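Local coordinates for ethanolamine kinase Pv091845 (Plasmodium vivax, PDB 2QG7), which probably phosphorylates ethanolamine, the first step in the synthesis of phosphatidylethanolamine from ethanolamine, at residues G119-L124 and D351-C356; R139-K144 and N176-E181. One frame throughout, in Å; residues are numbered along the deposited sequence.

Overall arrangement
Contact 1 joins the turn before strand 122-128 and its first residues to the loop after strand 347-349; contact 2 pairs strands 136-141 and 177-181. Their centres lie about 9 Å apart, and both reach the same antiparallel sheet, where strands 122-128 and 136-141 are neighbours: Ile123 N and Leu140 O, 2.9 Å apart, probably share a hydrogen bond. Arg139 links the two, its NH2 making a long, weak ion pair with Asp351 OD2 at 3.9 Å. Contact 1 probably borders the nucleotide-metal site, as in related kinases.

Contact 1 of 2, residues G119-L124 and D351-C356; sequences GITNIL and DFEYSC
The Asn122 amide confronts two carboxylates without stacking on either: its plane is turned 44° from that of Asp351 and 68° from that of Glu353, and both acidic side chains come to meet it from the opposite direction. Asn122 OD1 stands 3.1 Å from Glu353 OE2 and 3.5 Å from Asp351 OD2, acceptors facing an acceptor. The one hydrogen bond across the contact is weak, from Asn122 ND2 to Glu353 OE2 at 3.5 Å. Glu353 OE1 comes within 3.2 Å of Thr121 OG1, at an angle too poor for a bond. Thr121 turns this hydroxyl in between its backbone N and carbonyl carbon (chi1 62°), toward the acid, while Glu353 runs extended beyond CG to reach the turn. Beside them, Ser355 OG lies at the edge of the Phe352 ring, in its plane, and hydrogen-bonds to His294 O. Thr121 is backed by Trp424 and Gln428 of helix 413-430. With only 148 Å² buried, the meeting is slight but largely shielded from solvent. It resembles the protein-kinase arrangement in which the turn between the first two strands faces the DFG loop; Asp351-Phe352-Glu353 probably occupies the corresponding place, where relatives bind metal.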
loop_
_atom_site.group_PDB
_atom_site.type_symbol
_atom_site.label_atom_id
_atom_site.label_comp_id
_atom_site.label_asym_id
_atom_site.label_seq_id
_atom_site.Cartn_x
_atom_site.Cartn_y
_atom_site.Cartn_z
ATOM N N GLY D 119 18.394 11.457 3.780
ATOM C CA GLY D 119 16.938 11.462 3.896
ATOM C C GLY D 119 16.266 11.085 2.574
ATOM O O GLY D 119 16.773 10.222 1.827
ATOM N N ILE D 120 15.123 11.728 2.296
ATOM C CA ILE D 120 14.422 11.591 1.006
ATOM C C ILE D 120 14.298 12.938 0.310
ATOM O O ILE D 120 14.285 13.002 -0.923
ATOM C CB ILE D 120 13.002 10.869 1.080
ATOM C CG1 ILE D 120 12.099 11.460 2.188
ATOM C CG2 ILE D 120 13.156 9.302 1.162
ATOM C CD1 ILE D 120 10.641 11.008 2.115
ATOM N N THR D 121 14.226 14.009 1.098
ATOM C CA THR D 121 14.054 15.350 0.538
ATOM C C THR D 121 15.361 16.185 0.491
ATOM O O THR D 121 15.354 17.367 0.117
ATOM C CB THR D 121 12.904 16.106 1.260
ATOM O OG1 THR D 121 13.227 16.280 2.654
ATOM C CG2 THR D 121 11.593 15.314 1.117
ATOM N N ASN D 122 16.471 15.548 0.869
ATOM C CA ASN D 122 17.791 16.167 0.925
ATOM C C ASN D 122 18.754 15.287 0.155
ATOM O O ASN D 122 18.486 14.088 -0.052
ATOM C CB ASN D 122 18.287 16.248 2.377
ATOM C CG ASN D 122 17.293 16.962 3.318
ATOM O OD1 ASN D 122 17.018 16.471 4.435
ATOM N ND2 ASN D 122 16.760 18.126 2.880
ATOM N N ILE D 123 19.867 15.895 -0.270
ATOM C CA ILE D 123 21.015 15.147 -0.791
ATOM C C ILE D 123 22.186 15.345 0.167
ATOM O O ILE D 123 22.539 16.490 0.489
ATOM C CB ILE D 123 21.392 15.595 -2.213
ATOM C CG1 ILE D 123 20.129 15.586 -3.091
ATOM C CG2 ILE D 123 22.497 14.708 -2.777
ATOM C CD1 ILE D 123 20.184 16.490 -4.352
ATOM N N LEU D 124 22.755 14.227 0.635
ATOM C CA LEU D 124 23.888 14.244 1.567
ATOM C C LEU D 124 25.203 13.807 0.933
ATOM O O LEU D 124 25.298 12.727 0.342
ATOM C CB LEU D 124 23.614 13.383 2.806
ATOM C CG LEU D 124 22.722 14.010 3.872
ATOM C CD1 LEU D 124 22.352 12.974 4.944
ATOM C CD2 LEU D 124 23.380 15.257 4.471
ATOM N N ASP D 351 18.858 14.947 11.429
ATOM C CA ASP D 351 17.800 15.517 10.613
ATOM C C ASP D 351 16.659 16.168 11.396
ATOM O O ASP D 351 15.547 15.629 11.527
ATOM C CB ASP D 351 17.326 14.502 9.570
ATOM C CG ASP D 351 16.920 15.166 8.257
ATOM O OD1 ASP D 351 16.679 16.426 8.219
ATOM O OD2 ASP D 351 16.816 14.404 7.254
ATOM N N PHE D 352 16.938 17.365 11.891
ATOM C CA PHE D 352 16.012 18.116 12.743
ATOM C C PHE D 352 15.268 19.175 11.954
ATOM O O PHE D 352 14.999 20.262 12.476
ATOM C CB PHE D 352 16.804 18.795 13.871
ATOM C CG PHE D 352 17.545 17.824 14.754
ATOM C CD1 PHE D 352 18.861 17.473 14.472
ATOM C CD2 PHE D 352 16.919 17.257 15.852
ATOM C CE1 PHE D 352 19.542 16.550 15.287
ATOM C CE2 PHE D 352 17.575 16.356 16.656
ATOM C CZ PHE D 352 18.891 15.995 16.368
ATOM N N GLU D 353 14.949 18.860 10.695
ATOM C CA GLU D 353 14.214 19.797 9.827
ATOM C C GLU D 353 12.761 20.010 10.225
ATOM O O GLU D 353 12.174 21.009 9.848
ATOM C CB GLU D 353 14.320 19.432 8.342
ATOM C CG GLU D 353 13.876 18.027 7.945
ATOM C CD GLU D 353 14.214 17.700 6.449
ATOM O OE1 GLU D 353 13.644 16.711 5.848
ATOM O OE2 GLU D 353 15.071 18.445 5.878
ATOM N N TYR D 354 12.191 19.072 10.992
ATOM C CA TYR D 354 10.813 19.218 11.459
ATOM C C TYR D 354 10.717 19.620 12.910
ATOM O O TYR D 354 9.624 19.878 13.395
ATOM C CB TYR D 354 9.981 17.970 11.171
ATOM C CG TYR D 354 9.937 17.636 9.705
ATOM C CD1 TYR D 354 10.789 16.673 9.166
ATOM C CD2 TYR D 354 9.069 18.305 8.847
ATOM C CE1 TYR D 354 10.760 16.376 7.829
ATOM C CE2 TYR D 354 9.041 18.019 7.508
ATOM C CZ TYR D 354 9.880 17.055 7.010
ATOM O OH TYR D 354 9.854 16.776 5.664
ATOM N N SER D 355 11.863 19.692 13.582
ATOM C CA SER D 355 11.943 19.997 15.015
ATOM C C SER D 355 11.351 21.322 15.407
ATOM O O SER D 355 11.691 22.377 14.855
ATOM C CB SER D 355 13.372 19.902 15.504
ATOM O OG SER D 355 13.809 18.570 15.355
ATOM N N CYS D 356 10.434 21.245 16.359
ATOM C CA CYS D 356 9.781 22.422 16.902
ATOM C C CYS D 356 9.053 22.010 18.155
ATOM O O CYS D 356 9.055 20.822 18.523
ATOM C CB CYS D 356 8.821 23.056 15.894
ATOM S SG CYS D 356 7.612 21.899 15.215
#

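Contact 2 of 2, residues R139-K144 and N176-E181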
loop_
_atom_site.group_PDB
_atom_site.type_symbol
_atom_site.label_atom_id
_atom_site.label_comp_id
_atom_site.label_asym_id
_atom_site.label_seq_id
_atom_site.Cartn_x
_atom_site.Cartn_y
_atom_site.Cartn_z
ATOM N N ARG D 139 24.960 19.173 2.843
ATOM C CA ARG D 139 23.552 18.906 2.742
ATOM C C ARG D 139 22.943 19.901 1.772
ATOM O O ARG D 139 23.018 21.124 1.965
ATOM C CB ARG D 139 22.887 18.997 4.121
ATOM C CG ARG D 139 21.447 18.526 4.150
ATOM C CD ARG D 139 20.785 18.896 5.456
ATOM N NE ARG D 139 21.338 18.156 6.589
ATOM C CZ ARG D 139 21.003 16.908 6.929
ATOM N NH1 ARG D 139 21.582 16.344 7.985
ATOM N NH2 ARG D 139 20.100 16.210 6.226
ATOM N N LEU D 140 22.355 19.352 0.715
ATOM C CA LEU D 140 21.731 20.140 -0.336
ATOM C C LEU D 140 20.239 19.899 -0.271
ATOM O O LEU D 140 19.779 18.753 -0.333
ATOM C CB LEU D 140 22.297 19.751 -1.709
ATOM C CG LEU D 140 23.799 19.980 -1.950
ATOM C CD1 LEU D 140 24.200 19.399 -3.273
ATOM C CD2 LEU D 140 24.153 21.462 -1.942
ATOM N N TYR D 141 19.489 20.985 -0.123
ATOM C CA TYR D 141 18.035 20.907 0.026
ATOM C C TYR D 141 17.334 20.601 -1.300
ATOM O O TYR D 141 17.838 20.971 -2.370
ATOM C CB TYR D 141 17.468 22.209 0.619
ATOM C CG TYR D 141 18.216 22.797 1.810
ATOM C CD1 TYR D 141 18.797 21.970 2.789
ATOM C CD2 TYR D 141 18.306 24.195 1.970
ATOM C CE1 TYR D 141 19.467 22.514 3.869
ATOM C CE2 TYR D 141 18.970 24.750 3.054
ATOM C CZ TYR D 141 19.545 23.899 4.006
ATOM O OH TYR D 141 20.207 24.438 5.089
ATOM N N GLY D 142 16.172 19.929 -1.220
ATOM C CA GLY D 142 15.313 19.721 -2.398
ATOM C C GLY D 142 14.518 20.964 -2.818
ATOM O O GLY D 142 14.781 22.079 -2.337
ATOM N N PRO D 143 13.553 20.798 -3.749
ATOM C CA PRO D 143 12.618 21.885 -4.136
ATOM C C PRO D 143 11.396 21.990 -3.190
ATOM O O PRO D 143 10.339 22.507 -3.572
ATOM C CB PRO D 143 12.171 21.480 -5.557
ATOM C CG PRO D 143 12.890 20.141 -5.856
ATOM C CD PRO D 143 13.318 19.576 -4.536
ATOM N N LYS D 144 11.557 21.488 -1.966
ATOM C CA LYS D 144 10.519 21.517 -0.942
ATOM C C LYS D 144 11.132 22.208 0.280
ATOM O O LYS D 144 11.422 21.579 1.302
ATOM C CB LYS D 144 10.077 20.083 -0.619
ATOM C CG LYS D 144 9.823 19.186 -1.871
ATOM C CD LYS D 144 10.512 17.808 -1.715
ATOM C CE LYS D 144 10.214 16.847 -2.880
ATOM N NZ LYS D 144 11.380 15.718 -2.915
ATOM N N ASN D 176 20.581 27.250 -0.359
ATOM C CA ASN D 176 20.221 25.983 -0.991
ATOM C C ASN D 176 20.871 24.760 -0.312
ATOM O O ASN D 176 20.713 23.612 -0.746
ATOM C CB ASN D 176 20.457 26.070 -2.516
ATOM C CG ASN D 176 21.937 26.020 -2.895
ATOM O OD1 ASN D 176 22.395 25.025 -3.422
ATOM N ND2 ASN D 176 22.680 27.076 -2.608
ATOM N N GLY D 177 21.559 25.008 0.796
ATOM C CA GLY D 177 22.137 23.914 1.545
ATOM C C GLY D 177 22.973 24.385 2.684
ATOM O O GLY D 177 22.923 25.563 3.055
ATOM N N ARG D 178 23.757 23.469 3.242
ATOM C CA ARG D 178 24.668 23.809 4.342
ATOM C C ARG D 178 25.889 22.898 4.416
ATOM O O ARG D 178 25.915 21.809 3.809
ATOM C CB ARG D 178 23.927 23.747 5.689
ATOM C CG ARG D 178 23.603 22.316 6.136
ATOM C CD ARG D 178 23.078 22.284 7.537
ATOM N NE ARG D 178 21.673 22.620 7.579
ATOM C CZ ARG D 178 20.719 21.831 8.074
ATOM N NH1 ARG D 178 19.462 22.263 8.058
ATOM N NH2 ARG D 178 21.010 20.632 8.587
ATOM N N ILE D 179 26.885 23.341 5.186
ATOM C CA ILE D 179 28.054 22.515 5.494
ATOM C C ILE D 179 28.073 22.209 6.993
ATOM O O ILE D 179 28.128 23.118 7.838
ATOM C CB ILE D 179 29.425 23.158 5.072
ATOM C CG1 ILE D 179 29.375 23.689 3.630
ATOM C CG2 ILE D 179 30.546 22.126 5.220
ATOM C CD1 ILE D 179 30.552 24.630 3.252
ATOM N N GLU D 180 28.053 20.924 7.313
ATOM C CA GLU D 180 27.909 20.496 8.695
ATOM C C GLU D 180 28.924 19.419 9.049
ATOM O O GLU D 180 29.572 18.831 8.177
ATOM C CB GLU D 180 26.453 20.047 8.985
ATOM C CG GLU D 180 26.007 18.818 8.205
ATOM C CD GLU D 180 24.522 18.470 8.351
ATOM O OE1 GLU D 180 23.650 19.352 8.233
ATOM O OE2 GLU D 180 24.216 17.273 8.550
ATOM N N GLU D 181 29.052 19.194 10.351
ATOM C CA GLU D 181 30.012 18.273 10.946
ATOM C C GLU D 181 29.599 16.857 10.644
ATOM O O GLU D 181 28.440 16.475 10.861
ATOM C CB GLU D 181 30.032 18.482 12.466
ATOM C CG GLU D 181 31.216 17.895 13.183
ATOM C CD GLU D 181 31.157 18.076 14.711
ATOM O OE1 GLU D 181 31.367 17.061 15.417
ATOM O OE2 GLU D 181 30.919 19.215 15.209
#
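Arg139 and Arg178 project side by side in the same direction from neighbouring strands, and their charges converge on the carboxylate of Glu180. The grip of Arg139 is side-on: Arg139 NE donates to Glu180 OE1 at 3.1 Å, in the guanidinium plane but from above the carboxylate, while Arg139 NH1 reaches the syn side of Glu180 OE2 at 2.8 Å. A bend at chi3 (-68°) swings the guanidinium round to this acid. Arg178 NH2 adds a further bond to Glu180 OE1 at 3.0 Å, nearly along the C-O axis, so that this oxygen accepts from both arginines. The two guanidinium planes are 54° apart, and Arg139 CD lies over one face of the Arg178 group, toward its rim. Farther along, the Tyr141 ring lies flat against Gly177, whose CA sits over the ring centre, 3.6 Å from the centroid, in a CH-pi contact. The ring stands 69° from the Arg178 guanidinium, whose NE gives Tyr141 OH a weak hydrogen bond. In the backbone, Arg139 and Arg178 form an antiparallel hydrogen-bonded pair (Arg139 N to Arg178 O 3.0 Å, Arg178 N to Arg139 O 2.8 Å), and Tyr141 N bonds to Asn176 O. Strands 122-128 and 170-174 flank this pair in the sheet; Leu140 and Ile179 pack against helix 84-98, while helix 151-163 supplies Glu154 to Arg178 NH1 and Arg151 to the Tyr141 ring.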